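Peptidoglycan synthetase penicillin-binding protein 3 (PDB 4YE5) probably binds penicillin and, as a member of the transpeptidase family, is likely to cross-link peptide chains in cell-wall peptidoglycan synthesis. Local coordinates at residues Leu258-Asp262 with Ser276-Ser280; Phe283-Ile288 with Ile503-Ser507; Thr321-Ala325 with Ser342-Val348; Glu379-Leu384 with Tyr404-Gln410; Lys421-Pro426 with Ala449-Glu455. All blocks are in the same frame, centred on the assembly; numbering follows the deposited sequence.

In the fold
All five interactions fall within the transpeptidase region of the chain. Interactions 1 and 2 are buried and bear on the same five-stranded antiparallel sheet, the first at its outer strand 255-260 and the second at strand 501-510; their centres lie about 16 Å apart. Interaction 4 touches both, Met409 packing on Ala278 and Val279 and Val406 N probably hydrogen-bonding Phe283 O; it combines side-chain amides, backbone bonds and waters. Interaction 3 centres on a carboxylate at a helix start; partly buried, it meets interaction 2 through a weak hydrogen bond between the Ser342 and Ser287 hydroxyls. Interaction 5, partly buried with many exposed residues, depends mostly on backbone and arginine bonds to carbonyls.

Interaction 1. Residues Leu258-Asp262 with Ser276-Ser280; sequences LADSD and SRAVS
Arg277, which faces Asp262 across the contact, donates its backbone N to water 2 over 3.0 Å at the first turn of helix 277-280; the further approach of that water to Asp262 is doubtful. The side chains of the pair form a long salt bridge, Asp262 OD2 standing 3.6 Å from Arg277 NE. They cross at about a right angle, and their carboxylate and guanidinium planes are 54° apart, so the pair does not meet as a flat two-pronged bridge. A bend at chi3 (-50°) turns the end of Arg277, which also makes a cation-pi contact with Trp242. Asp260 holds its own loop: Asp262 N donates to Asp260 OD1 over 3.0 Å, reaching its anti side, and this closes an Asx turn. The approach of Asp260 to the Ser276 hydroxyl is too short to be trusted. Nearer the strand the contact turns apolar. Ala278 CB lies 3.9 Å from Leu258 CD1 and 3.5 Å from Ala259 O, while Leu258 CD2 lies 4.2 Å from Val279 CG2, these two side chains also crossing at about a right angle. A short helix thus lies against the end of outer strand 255-260, in the five-stranded antiparallel sheet characteristic of the penicillin-binding transpeptidase domain.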
# COMPACT_ATOMS: atom_id res chain seq x y z
N LEU A 258 2.14 3.99 -5.83
CA LEU A 258 1.20 2.96 -6.23
C LEU A 258 -0.15 3.65 -6.30
O LEU A 258 -0.75 3.95 -5.26
CB LEU A 258 1.17 1.82 -5.21
CG LEU A 258 0.26 0.61 -5.49
CD1 LEU A 258 0.61 -0.01 -6.87
CD2 LEU A 258 0.41 -0.45 -4.38
N ALA A 259 -0.62 3.90 -7.51
CA ALA A 259 -1.65 4.92 -7.71
C ALA A 259 -2.77 4.44 -8.61
O ALA A 259 -2.57 3.57 -9.47
CB ALA A 259 -1.02 6.18 -8.31
N ASP A 260 -3.97 4.99 -8.40
CA ASP A 260 -5.08 4.72 -9.30
C ASP A 260 -5.79 6.04 -9.63
O ASP A 260 -5.51 7.07 -9.02
CB ASP A 260 -6.05 3.68 -8.72
CG ASP A 260 -6.68 4.13 -7.40
OD1 ASP A 260 -7.25 5.25 -7.33
OD2 ASP A 260 -6.58 3.37 -6.42
N SER A 261 -6.65 6.00 -10.64
CA SER A 261 -7.35 7.20 -11.11
C SER A 261 -8.59 7.53 -10.29
O SER A 261 -9.28 8.51 -10.57
CB SER A 261 -7.80 6.99 -12.57
OG SER A 261 -8.54 5.78 -12.63
N ASP A 262 -8.93 6.72 -9.29
CA ASP A 262 -10.12 7.09 -8.50
C ASP A 262 -9.73 8.16 -7.49
O ASP A 262 -8.57 8.27 -7.10
CB ASP A 262 -10.69 5.88 -7.78
CG ASP A 262 -11.05 4.77 -8.74
OD1 ASP A 262 -11.87 5.04 -9.65
OD2 ASP A 262 -10.47 3.66 -8.63
N SER A 276 -7.68 0.04 -3.02
CA SER A 276 -7.31 0.75 -4.23
C SER A 276 -7.38 -0.21 -5.39
O SER A 276 -6.94 -1.37 -5.27
CB SER A 276 -5.87 1.25 -4.13
OG SER A 276 -5.44 1.72 -5.40
N ARG A 277 -7.93 0.24 -6.51
CA ARG A 277 -7.92 -0.60 -7.71
C ARG A 277 -6.50 -1.06 -8.11
O ARG A 277 -6.32 -2.16 -8.62
CB ARG A 277 -8.54 0.15 -8.88
CG ARG A 277 -8.82 -0.75 -10.05
CD ARG A 277 -9.31 0.03 -11.25
NE ARG A 277 -10.41 0.93 -10.92
CZ ARG A 277 -11.69 0.59 -10.89
NH1 ARG A 277 -12.07 -0.66 -11.13
NH2 ARG A 277 -12.60 1.51 -10.61
N ALA A 278 -5.48 -0.22 -7.89
CA ALA A 278 -4.09 -0.63 -8.14
C ALA A 278 -3.71 -1.89 -7.36
O ALA A 278 -2.97 -2.74 -7.86
CB ALA A 278 -3.12 0.54 -7.83
N VAL A 279 -4.22 -2.02 -6.13
CA VAL A 279 -3.95 -3.21 -5.32
C VAL A 279 -4.73 -4.44 -5.79
O VAL A 279 -4.16 -5.54 -5.88
CB VAL A 279 -4.29 -2.94 -3.80
CG1 VAL A 279 -4.23 -4.23 -2.97
CG2 VAL A 279 -3.35 -1.89 -3.21
N SER A 280 -6.02 -4.27 -6.09
CA SER A 280 -6.90 -5.42 -6.33
C SER A 280 -7.00 -5.92 -7.78
O SER A 280 -7.24 -7.10 -8.02
CB SER A 280 -8.32 -5.11 -5.83
OG SER A 280 -8.82 -3.93 -6.43
O HOH W 1 -3.41 3.39 -4.59
O HOH W 2 -9.77 2.56 -6.59

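Interaction 2. Residues Phe283-Ile288 with Ile503-Ser507; sequences FEPGSI and ISDYS
Apolar contact is made by Phe283 and Ile503, whose side chains cross at about a right angle. The ring's CD1 is 3.5 Å from Ile503 CD1, and the same methyl lies 3.6 Å from Glu284 O. Ile503 CG1 sits between its backbone N and carbonyl carbon (chi1 48°), which swings CD1 toward the loop. Val522 of strand 517-524 also touches both side chains. A mixed contact sets a methyl against an acid group: Ile288 meets Asp505 from the opposite direction, its CD1 3.4 Å from Asp505 CG, and continues to Tyr506 N at 3.7 Å. Between these groups the loop 283-288 runs up to helix 290-299 and carries Ser287, which fits the serine of an SxxK motif. Lys290 NZ and Lys486 NZ, the latter from a K(T/S)G-type sequence, both hydrogen-bond Ser287 OG, consistent with the active-site layout of penicillin-binding proteins. Across the two segments the close polar approach is that of Asp505 OD2 to Pro285 O at 2.7 Å, a spacing between two oxygens which suggests that the carboxyl group holds a proton; Asp505 OD1 stands 3.5 Å from Pro285 O. The ring of Phe283 lies obliquely beside OD2, with the ring and carboxyl planes 78° apart.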
# COMPACT_ATOMS: atom_id res chain seq x y z
N PHE A 283 -5.41 -9.00 -14.30
CA PHE A 283 -5.64 -8.97 -15.74
C PHE A 283 -4.56 -9.81 -16.40
O PHE A 283 -3.49 -10.03 -15.81
CB PHE A 283 -5.52 -7.53 -16.26
CG PHE A 283 -4.29 -6.80 -15.74
CD1 PHE A 283 -3.09 -6.85 -16.42
CD2 PHE A 283 -4.34 -6.10 -14.54
CE1 PHE A 283 -1.95 -6.18 -15.93
CE2 PHE A 283 -3.22 -5.42 -14.04
CZ PHE A 283 -2.03 -5.47 -14.72
N GLU A 284 -4.82 -10.26 -17.62
CA GLU A 284 -3.80 -10.90 -18.42
C GLU A 284 -2.84 -9.83 -18.85
O GLU A 284 -3.28 -8.75 -19.27
CB GLU A 284 -4.40 -11.60 -19.65
CG GLU A 284 -5.29 -12.80 -19.32
CD GLU A 284 -6.06 -13.29 -20.55
OE1 GLU A 284 -6.83 -12.49 -21.13
OE2 GLU A 284 -5.87 -14.45 -20.94
N PRO A 285 -1.52 -10.10 -18.75
CA PRO A 285 -0.53 -9.08 -19.10
C PRO A 285 -0.32 -8.93 -20.61
O PRO A 285 0.31 -7.96 -21.02
CB PRO A 285 0.75 -9.60 -18.43
CG PRO A 285 0.59 -11.10 -18.47
CD PRO A 285 -0.90 -11.33 -18.23
N GLY A 286 -0.83 -9.86 -21.42
CA GLY A 286 -0.60 -9.81 -22.86
C GLY A 286 0.89 -9.87 -23.20
O GLY A 286 1.68 -10.50 -22.49
N SER A 287 1.29 -9.18 -24.27
CA SER A 287 2.63 -9.33 -24.85
C SER A 287 3.80 -9.00 -23.89
O SER A 287 4.91 -9.48 -24.07
CB SER A 287 2.73 -8.53 -26.16
OG SER A 287 4.01 -8.71 -26.80
N ILE A 288 3.54 -8.20 -22.85
CA ILE A 288 4.58 -7.99 -21.83
C ILE A 288 5.03 -9.34 -21.24
O ILE A 288 6.19 -9.53 -20.91
CB ILE A 288 4.08 -7.03 -20.69
CG1 ILE A 288 3.48 -5.77 -21.32
CG2 ILE A 288 5.24 -6.72 -19.70
CD1 ILE A 288 3.23 -4.62 -20.36
N ILE A 503 -7.54 -3.71 -21.76
CA ILE A 503 -6.60 -2.85 -21.08
C ILE A 503 -5.44 -2.63 -22.03
O ILE A 503 -5.15 -3.49 -22.88
CB ILE A 503 -6.06 -3.47 -19.78
CG1 ILE A 503 -5.63 -4.91 -20.05
CG2 ILE A 503 -7.15 -3.44 -18.70
CD1 ILE A 503 -4.50 -5.36 -19.21
N SER A 504 -4.80 -1.47 -21.89
CA SER A 504 -3.50 -1.16 -22.47
C SER A 504 -2.50 -1.17 -21.32
O SER A 504 -2.68 -0.44 -20.35
CB SER A 504 -3.56 0.25 -23.08
OG SER A 504 -2.28 0.75 -23.45
N ASP A 505 -1.46 -1.99 -21.42
CA ASP A 505 -0.43 -2.00 -20.37
C ASP A 505 0.93 -1.71 -20.96
O ASP A 505 1.17 -1.90 -22.16
CB ASP A 505 -0.44 -3.28 -19.48
CG ASP A 505 -0.20 -4.58 -20.25
OD1 ASP A 505 -0.08 -4.56 -21.48
OD2 ASP A 505 -0.13 -5.67 -19.60
N TYR A 506 1.83 -1.23 -20.11
CA TYR A 506 3.12 -0.78 -20.59
C TYR A 506 4.01 -0.71 -19.39
O TYR A 506 3.62 -0.18 -18.36
CB TYR A 506 2.98 0.62 -21.23
CG TYR A 506 4.08 0.98 -22.24
CD1 TYR A 506 5.32 1.48 -21.81
CD2 TYR A 506 3.87 0.85 -23.61
CE1 TYR A 506 6.34 1.83 -22.76
CE2 TYR A 506 4.88 1.19 -24.55
CZ TYR A 506 6.10 1.68 -24.12
OH TYR A 506 7.09 2.01 -25.06
N SER A 507 5.21 -1.28 -19.50
CA SER A 507 6.13 -1.29 -18.39
C SER A 507 7.50 -0.90 -18.91
O SER A 507 8.01 -1.47 -19.88
CB SER A 507 6.13 -2.65 -17.70
OG SER A 507 6.93 -2.61 -16.53

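Interaction 3. Residues Thr321-Ala325 with Ser342-Val348; sequences TYKDA and SSNVGMV
Asp324 uses both carboxylate oxygens on the start of helix 344-350. Val345 N donates to Asp324 OD1 over 2.8 Å at a nearly straight 170°, arriving on the syn side of the oxygen, 20° out of the carboxylate plane. The second oxygen accepts from a hydroxyl, with Ser343 OG 2.7 Å from Asp324 OD2, again on the syn side; His328 NE2 bonds to OD2 as well. Ser343 is the N-cap, and its OG in turn accepts from Gly346 N at 2.8 Å. One serine oxygen therefore joins the acid to the first helical turn. Asp324 CG lies beside its backbone N (chi1 -73°), and this turns the carboxylate to face the helix end. A weaker bond runs from Asn344 ND2 to Lys323 O at 3.3 Å, while the other end of that amide, OD1, takes Lys290 NZ. The sequence Ser342-Ser343-Asn344 fits the SxN motif of penicillin-binding proteins. Farther out, Val345 CG2 rests 3.4 Å from Tyr322 O. Val348 CG2 lies over one face of the Tyr322 ring, 4.1 Å from its CG and offset toward the rim, and the ring's hydroxyl bonds to Asn396. The bonds to an amide at the helix start and to a hydroxyl, with the imidazole of His328 close by, would probably stabilise Asp324 as an anion while holding the serine that caps the helix.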
# COMPACT_ATOMS: atom_id res chain seq x y z
N THR A 321 -4.61 -22.96 -34.48
CA THR A 321 -4.07 -21.90 -35.31
C THR A 321 -3.83 -20.63 -34.51
O THR A 321 -4.71 -20.17 -33.77
CB THR A 321 -4.97 -21.62 -36.53
OG1 THR A 321 -4.88 -22.73 -37.43
CG2 THR A 321 -4.52 -20.35 -37.26
N TYR A 322 -2.63 -20.07 -34.65
CA TYR A 322 -2.27 -18.84 -33.94
C TYR A 322 -1.97 -17.72 -34.92
O TYR A 322 -1.37 -17.94 -35.97
CB TYR A 322 -1.07 -19.08 -33.01
CG TYR A 322 -1.30 -20.23 -32.07
CD1 TYR A 322 -1.89 -20.03 -30.82
CD2 TYR A 322 -0.95 -21.53 -32.43
CE1 TYR A 322 -2.10 -21.08 -29.95
CE2 TYR A 322 -1.15 -22.60 -31.58
CZ TYR A 322 -1.73 -22.37 -30.34
OH TYR A 322 -1.95 -23.44 -29.50
N LYS A 323 -2.41 -16.51 -34.57
CA LYS A 323 -2.24 -15.35 -35.44
C LYS A 323 -1.61 -14.19 -34.67
O LYS A 323 -1.78 -14.07 -33.45
CB LYS A 323 -3.59 -14.90 -36.01
CG LYS A 323 -4.16 -15.85 -37.04
CD LYS A 323 -5.40 -15.27 -37.71
CE LYS A 323 -5.79 -16.06 -38.96
NZ LYS A 323 -6.26 -17.44 -38.64
N ASP A 324 -0.90 -13.33 -35.38
CA ASP A 324 -0.45 -12.07 -34.80
C ASP A 324 -1.58 -11.05 -34.94
O ASP A 324 -2.51 -11.26 -35.70
CB ASP A 324 0.85 -11.58 -35.44
CG ASP A 324 2.07 -12.42 -35.01
OD1 ASP A 324 1.95 -13.14 -33.99
OD2 ASP A 324 3.13 -12.35 -35.68
N ALA A 325 -1.48 -9.95 -34.20
CA ALA A 325 -2.52 -8.92 -34.19
C ALA A 325 -2.72 -8.31 -35.57
O ALA A 325 -3.81 -7.84 -35.91
CB ALA A 325 -2.16 -7.84 -33.19
N SER A 342 6.09 -8.04 -31.01
CA SER A 342 4.97 -8.67 -30.31
C SER A 342 4.39 -9.86 -31.09
O SER A 342 3.19 -10.05 -31.14
CB SER A 342 3.86 -7.64 -30.04
OG SER A 342 4.36 -6.51 -29.34
N SER A 343 5.24 -10.69 -31.68
CA SER A 343 4.73 -11.77 -32.51
C SER A 343 4.43 -13.04 -31.72
O SER A 343 5.34 -13.79 -31.35
CB SER A 343 5.71 -12.08 -33.64
OG SER A 343 5.30 -13.23 -34.36
N ASN A 344 3.14 -13.26 -31.49
CA ASN A 344 2.64 -14.51 -30.92
C ASN A 344 3.12 -15.69 -31.73
O ASN A 344 3.52 -16.72 -31.19
CB ASN A 344 1.11 -14.52 -30.92
CG ASN A 344 0.53 -13.36 -30.15
OD1 ASN A 344 1.17 -12.80 -29.27
ND2 ASN A 344 -0.71 -12.99 -30.49
N VAL A 345 3.05 -15.54 -33.05
CA VAL A 345 3.40 -16.62 -33.95
C VAL A 345 4.88 -16.96 -33.77
O VAL A 345 5.24 -18.12 -33.60
CB VAL A 345 3.08 -16.28 -35.42
CG1 VAL A 345 3.67 -17.33 -36.36
CG2 VAL A 345 1.55 -16.16 -35.62
N GLY A 346 5.74 -15.94 -33.75
CA GLY A 346 7.15 -16.15 -33.48
C GLY A 346 7.42 -16.87 -32.16
O GLY A 346 8.30 -17.73 -32.09
N MSE A 347 6.66 -16.54 -31.13
CA MSE A 347 6.84 -17.16 -29.82
C MSE A 347 6.48 -18.64 -29.87
O MSE A 347 7.15 -19.48 -29.28
CB MSE A 347 5.99 -16.46 -28.75
CG MSE A 347 6.45 -15.06 -28.36
SE MSE A 347 8.26 -15.04 -27.64
CE MSE A 347 7.97 -15.77 -25.86
N VAL A 348 5.40 -18.96 -30.56
CA VAL A 348 5.01 -20.36 -30.74
C VAL A 348 6.08 -21.15 -31.48
O VAL A 348 6.43 -22.26 -31.07
CB VAL A 348 3.66 -20.47 -31.48
CG1 VAL A 348 3.42 -21.91 -31.97
CG2 VAL A 348 2.54 -19.96 -30.57

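Interaction 4. Residues Glu379-Leu384 with Tyr404-Gln410; sequences ESEGVL and YTVNVMQ
Gln410 NE2 donates to Glu381 O over 2.9 Å at 167°. The oxygen lies in the plane of the Gln410 amide, but the donor stands well above the carbonyl plane, 62° out, and so does not use a lone pair. Gln370 O is the second acceptor of NE2, beyond the two segments. The other end of the amide, Gln410 OE1, accepts from Asn407 N at 3.0 Å, and Asn407 OD1 accepts from Gln410 N at 2.9 Å. These reciprocal bonds form a capping box at the start of helix 408-419, with Asn407 as N-cap. The ND2 end of the cap residue reaches the loop through solvent: it donates to water 3, which also donates to Glu379 OE2, and to water 4, which accepts from Ser380 N. Glu379 is further engaged by Thr372 and by Leu376 N. Within the loop, Gly382 N donates to Ser380 OG, an ST turn. Thr405 N donates to Val383 O at 2.8 Å. Val383 N returns a markedly bent bond of 2.8 Å to Thr405 OG1, which lies between its backbone N and carbonyl carbon (chi1 62°); a weak bond to Thr405 O accompanies it. The methyl of selenomethionine Met409 touches the Glu379 chain, CE 3.6 Å from CG. The apolar pair is Leu384 with Tyr404, side by side, CD1 3.7 Å from the tyrosine CB.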
# COMPACT_ATOMS: atom_id res chain seq x y z
N GLU A 379 -5.49 -7.64 -1.91
CA GLU A 379 -4.54 -8.06 -2.92
C GLU A 379 -4.79 -9.52 -3.32
O GLU A 379 -4.96 -10.37 -2.46
CB GLU A 379 -3.12 -7.93 -2.36
CG GLU A 379 -2.03 -8.33 -3.32
CD GLU A 379 -0.65 -8.35 -2.68
OE1 GLU A 379 -0.46 -7.80 -1.57
OE2 GLU A 379 0.26 -8.95 -3.28
N SER A 380 -4.79 -9.81 -4.62
CA SER A 380 -4.96 -11.19 -5.09
C SER A 380 -3.61 -11.84 -5.41
O SER A 380 -2.63 -11.14 -5.65
CB SER A 380 -5.84 -11.21 -6.35
OG SER A 380 -5.84 -12.49 -6.95
N GLU A 381 -3.55 -13.17 -5.45
CA GLU A 381 -2.32 -13.83 -5.87
C GLU A 381 -2.26 -13.99 -7.39
O GLU A 381 -1.25 -14.43 -7.93
CB GLU A 381 -2.14 -15.19 -5.19
CG GLU A 381 -1.98 -15.09 -3.68
CD GLU A 381 -1.85 -16.44 -3.01
OE1 GLU A 381 -2.18 -17.46 -3.64
OE2 GLU A 381 -1.41 -16.47 -1.84
N GLY A 382 -3.35 -13.64 -8.07
CA GLY A 382 -3.43 -13.85 -9.51
C GLY A 382 -3.66 -15.31 -9.81
O GLY A 382 -3.75 -16.14 -8.91
N VAL A 383 -3.75 -15.66 -11.09
CA VAL A 383 -4.05 -17.04 -11.46
C VAL A 383 -3.03 -17.56 -12.46
O VAL A 383 -2.80 -16.94 -13.49
CB VAL A 383 -5.47 -17.17 -12.07
CG1 VAL A 383 -5.73 -18.60 -12.53
CG2 VAL A 383 -6.52 -16.75 -11.05
N LEU A 384 -2.41 -18.67 -12.13
CA LEU A 384 -1.57 -19.40 -13.07
C LEU A 384 -1.81 -20.88 -12.83
O LEU A 384 -1.39 -21.42 -11.80
CB LEU A 384 -0.09 -19.08 -12.85
CG LEU A 384 0.86 -19.93 -13.69
CD1 LEU A 384 0.70 -19.66 -15.20
CD2 LEU A 384 2.32 -19.71 -13.25
N TYR A 404 -3.33 -16.57 -18.04
CA TYR A 404 -2.96 -16.41 -16.63
C TYR A 404 -3.09 -14.94 -16.32
O TYR A 404 -3.10 -14.12 -17.24
CB TYR A 404 -1.54 -16.90 -16.35
CG TYR A 404 -0.38 -16.11 -16.99
CD1 TYR A 404 0.21 -15.04 -16.32
CD2 TYR A 404 0.14 -16.49 -18.23
CE1 TYR A 404 1.29 -14.35 -16.88
CE2 TYR A 404 1.22 -15.79 -18.80
CZ TYR A 404 1.78 -14.73 -18.12
OH TYR A 404 2.85 -14.04 -18.66
N THR A 405 -3.23 -14.59 -15.04
CA THR A 405 -3.48 -13.19 -14.70
C THR A 405 -2.48 -12.70 -13.67
O THR A 405 -1.96 -13.48 -12.87
CB THR A 405 -4.85 -12.99 -14.07
OG1 THR A 405 -4.89 -13.74 -12.85
CG2 THR A 405 -5.97 -13.45 -15.03
N VAL A 406 -2.25 -11.38 -13.67
CA VAL A 406 -1.31 -10.75 -12.75
C VAL A 406 -1.93 -9.48 -12.17
O VAL A 406 -2.87 -8.94 -12.75
CB VAL A 406 -0.04 -10.32 -13.51
CG1 VAL A 406 0.54 -11.52 -14.28
CG2 VAL A 406 -0.37 -9.17 -14.49
N ASN A 407 -1.42 -9.00 -11.03
CA ASN A 407 -1.72 -7.62 -10.65
C ASN A 407 -0.55 -6.73 -11.04
O ASN A 407 0.49 -7.24 -11.50
CB ASN A 407 -2.11 -7.47 -9.17
CG ASN A 407 -1.09 -8.06 -8.24
OD1 ASN A 407 0.11 -7.78 -8.34
ND2 ASN A 407 -1.55 -8.90 -7.31
N VAL A 408 -0.71 -5.43 -10.89
CA VAL A 408 0.34 -4.52 -11.33
C VAL A 408 1.64 -4.71 -10.55
O VAL A 408 2.73 -4.51 -11.12
CB VAL A 408 -0.15 -3.03 -11.34
CG1 VAL A 408 -0.25 -2.45 -9.93
CG2 VAL A 408 0.78 -2.16 -12.20
N MSE A 409 1.56 -5.11 -9.28
CA MSE A 409 2.77 -5.28 -8.47
C MSE A 409 3.58 -6.49 -8.96
O MSE A 409 4.82 -6.46 -9.03
CB MSE A 409 2.44 -5.47 -6.98
CG MSE A 409 1.77 -4.26 -6.31
SE MSE A 409 -0.17 -4.28 -6.55
CE MSE A 409 -0.68 -5.69 -5.28
N GLN A 410 2.88 -7.58 -9.27
CA GLN A 410 3.53 -8.78 -9.77
C GLN A 410 4.17 -8.53 -11.15
O GLN A 410 5.30 -8.96 -11.41
CB GLN A 410 2.51 -9.90 -9.91
CG GLN A 410 2.02 -10.45 -8.58
CD GLN A 410 0.89 -11.44 -8.78
OE1 GLN A 410 0.04 -11.23 -9.64
NE2 GLN A 410 0.89 -12.54 -8.01
O HOH W 3 0.02 -10.66 -5.30
O HOH W 4 -4.53 -8.01 -6.73

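Interaction 5. Residues Lys421-Pro426 with Ala449-Glu455; sequences KGVKKP and ATRVIDE
Arg451 leaves its strand on the same face as Val423, with which it forms an antiparallel non-hydrogen-bonded pair. From CB, CG passes 4.0 Å from Gly422 O, and a bend at chi3 (-55°) folds the end of the chain back over segment 421-426. There CZ lies 3.8 Å from Val423 CG2, a methyl set over one face of the guanidinium. At the tip, NH2 comes within 3.4 Å of the same methyl, while NH1 donates to two carbonyls, Lys421 O at 2.9 Å and Ile453 O at 3.0 Å. Both oxygens lie close to the guanidinium plane, and each receives the donor in its own carbonyl plane. The backbones pair beside this: Lys424 N donates to Thr450 O at 2.9 Å and Thr450 N donates back to Lys424 O. Farther along, Gly422 O accepts from Val452 N at 2.8 Å. Away from the Arg451 face, Lys424 CB packs on Val452 CG2, and both residues also touch Val417 of helix 408-419. One guanidinium nitrogen thus satisfies a main-chain carbonyl from each segment within its own plane, and with Val423 CG2 covering one face the rotation of the group should be fixed.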
# COMPACT_ATOMS: atom_id res chain seq x y z
N LYS A 421 19.61 -7.28 -13.06
CA LYS A 421 20.64 -8.29 -13.33
C LYS A 421 20.16 -9.72 -13.10
O LYS A 421 20.97 -10.60 -12.80
CB LYS A 421 21.90 -8.00 -12.51
CG LYS A 421 22.56 -6.66 -12.87
CD LYS A 421 23.62 -6.26 -11.87
CE LYS A 421 24.49 -5.15 -12.42
NZ LYS A 421 25.50 -4.72 -11.41
N GLY A 422 18.85 -9.95 -13.23
CA GLY A 422 18.31 -11.31 -13.15
C GLY A 422 17.87 -11.74 -11.77
O GLY A 422 17.51 -12.91 -11.56
N VAL A 423 17.91 -10.80 -10.82
CA VAL A 423 17.60 -11.09 -9.42
C VAL A 423 16.23 -10.51 -9.08
O VAL A 423 15.91 -9.37 -9.43
CB VAL A 423 18.68 -10.51 -8.48
CG1 VAL A 423 18.25 -10.61 -7.01
CG2 VAL A 423 20.03 -11.21 -8.69
N LYS A 424 15.39 -11.31 -8.43
CA LYS A 424 14.10 -10.82 -7.95
C LYS A 424 14.16 -10.61 -6.45
O LYS A 424 14.47 -11.53 -5.69
CB LYS A 424 12.97 -11.81 -8.28
CG LYS A 424 11.57 -11.29 -7.86
CD LYS A 424 10.43 -12.06 -8.53
CE LYS A 424 10.28 -13.46 -7.96
NZ LYS A 424 9.84 -13.45 -6.54
N LYS A 425 13.86 -9.39 -6.02
CA LYS A 425 13.72 -9.09 -4.59
C LYS A 425 12.27 -9.08 -4.14
O LYS A 425 11.37 -8.79 -4.93
CB LYS A 425 14.35 -7.74 -4.27
CG LYS A 425 15.87 -7.78 -4.22
CD LYS A 425 16.40 -6.54 -3.53
CE LYS A 425 17.88 -6.63 -3.30
NZ LYS A 425 18.40 -5.30 -2.91
N PRO A 426 12.03 -9.38 -2.86
CA PRO A 426 10.67 -9.13 -2.37
C PRO A 426 10.42 -7.61 -2.41
O PRO A 426 11.31 -6.84 -2.06
CB PRO A 426 10.71 -9.64 -0.93
CG PRO A 426 12.17 -9.57 -0.54
CD PRO A 426 12.93 -9.87 -1.80
N ALA A 449 15.98 -12.46 -1.68
CA ALA A 449 16.35 -12.26 -3.07
C ALA A 449 16.65 -13.62 -3.70
O ALA A 449 17.29 -14.46 -3.09
CB ALA A 449 17.56 -11.35 -3.16
N THR A 450 16.17 -13.85 -4.92
CA THR A 450 16.47 -15.10 -5.60
C THR A 450 16.92 -14.81 -7.02
O THR A 450 16.40 -13.91 -7.67
CB THR A 450 15.24 -16.04 -5.67
OG1 THR A 450 14.25 -15.47 -6.54
CG2 THR A 450 14.63 -16.22 -4.29
N ARG A 451 17.86 -15.60 -7.53
CA ARG A 451 18.23 -15.44 -8.93
C ARG A 451 17.20 -16.14 -9.81
O ARG A 451 16.98 -17.35 -9.66
CB ARG A 451 19.63 -16.01 -9.22
CG ARG A 451 19.98 -15.97 -10.73
CD ARG A 451 21.51 -15.97 -10.99
NE ARG A 451 22.17 -14.87 -10.29
CZ ARG A 451 22.16 -13.60 -10.69
NH1 ARG A 451 21.51 -13.24 -11.80
NH2 ARG A 451 22.79 -12.68 -9.97
N VAL A 452 16.61 -15.40 -10.74
CA VAL A 452 15.62 -15.97 -11.66
C VAL A 452 16.30 -16.47 -12.94
O VAL A 452 15.98 -17.55 -13.44
CB VAL A 452 14.50 -14.95 -12.00
CG1 VAL A 452 13.52 -15.55 -12.99
CG2 VAL A 452 13.76 -14.51 -10.72
N ILE A 453 17.23 -15.67 -13.46
CA ILE A 453 17.97 -15.97 -14.69
C ILE A 453 19.40 -15.46 -14.53
O ILE A 453 19.68 -14.61 -13.67
CB ILE A 453 17.36 -15.26 -15.93
CG1 ILE A 453 17.06 -13.79 -15.60
CG2 ILE A 453 16.08 -15.97 -16.40
CD1 ILE A 453 16.49 -12.99 -16.78
N ASP A 454 20.30 -15.96 -15.38
CA ASP A 454 21.68 -15.47 -15.38
C ASP A 454 21.69 -13.97 -15.69
O ASP A 454 20.84 -13.48 -16.43
CB ASP A 454 22.52 -16.20 -16.43
CG ASP A 454 22.75 -17.66 -16.09
OD1 ASP A 454 22.31 -18.15 -15.02
OD2 ASP A 454 23.40 -18.33 -16.92
N GLU A 455 22.67 -13.26 -15.13
CA GLU A 455 22.87 -11.84 -15.42
C GLU A 455 23.08 -11.59 -16.92
O GLU A 455 22.60 -10.59 -17.48
CB GLU A 455 24.06 -11.30 -14.62
CG GLU A 455 24.36 -9.83 -14.87
CD GLU A 455 25.43 -9.26 -13.93
OE1 GLU A 455 25.61 -9.78 -12.80
OE2 GLU A 455 26.11 -8.31 -14.34
O HOH W 5 27.34 -7.64 -11.75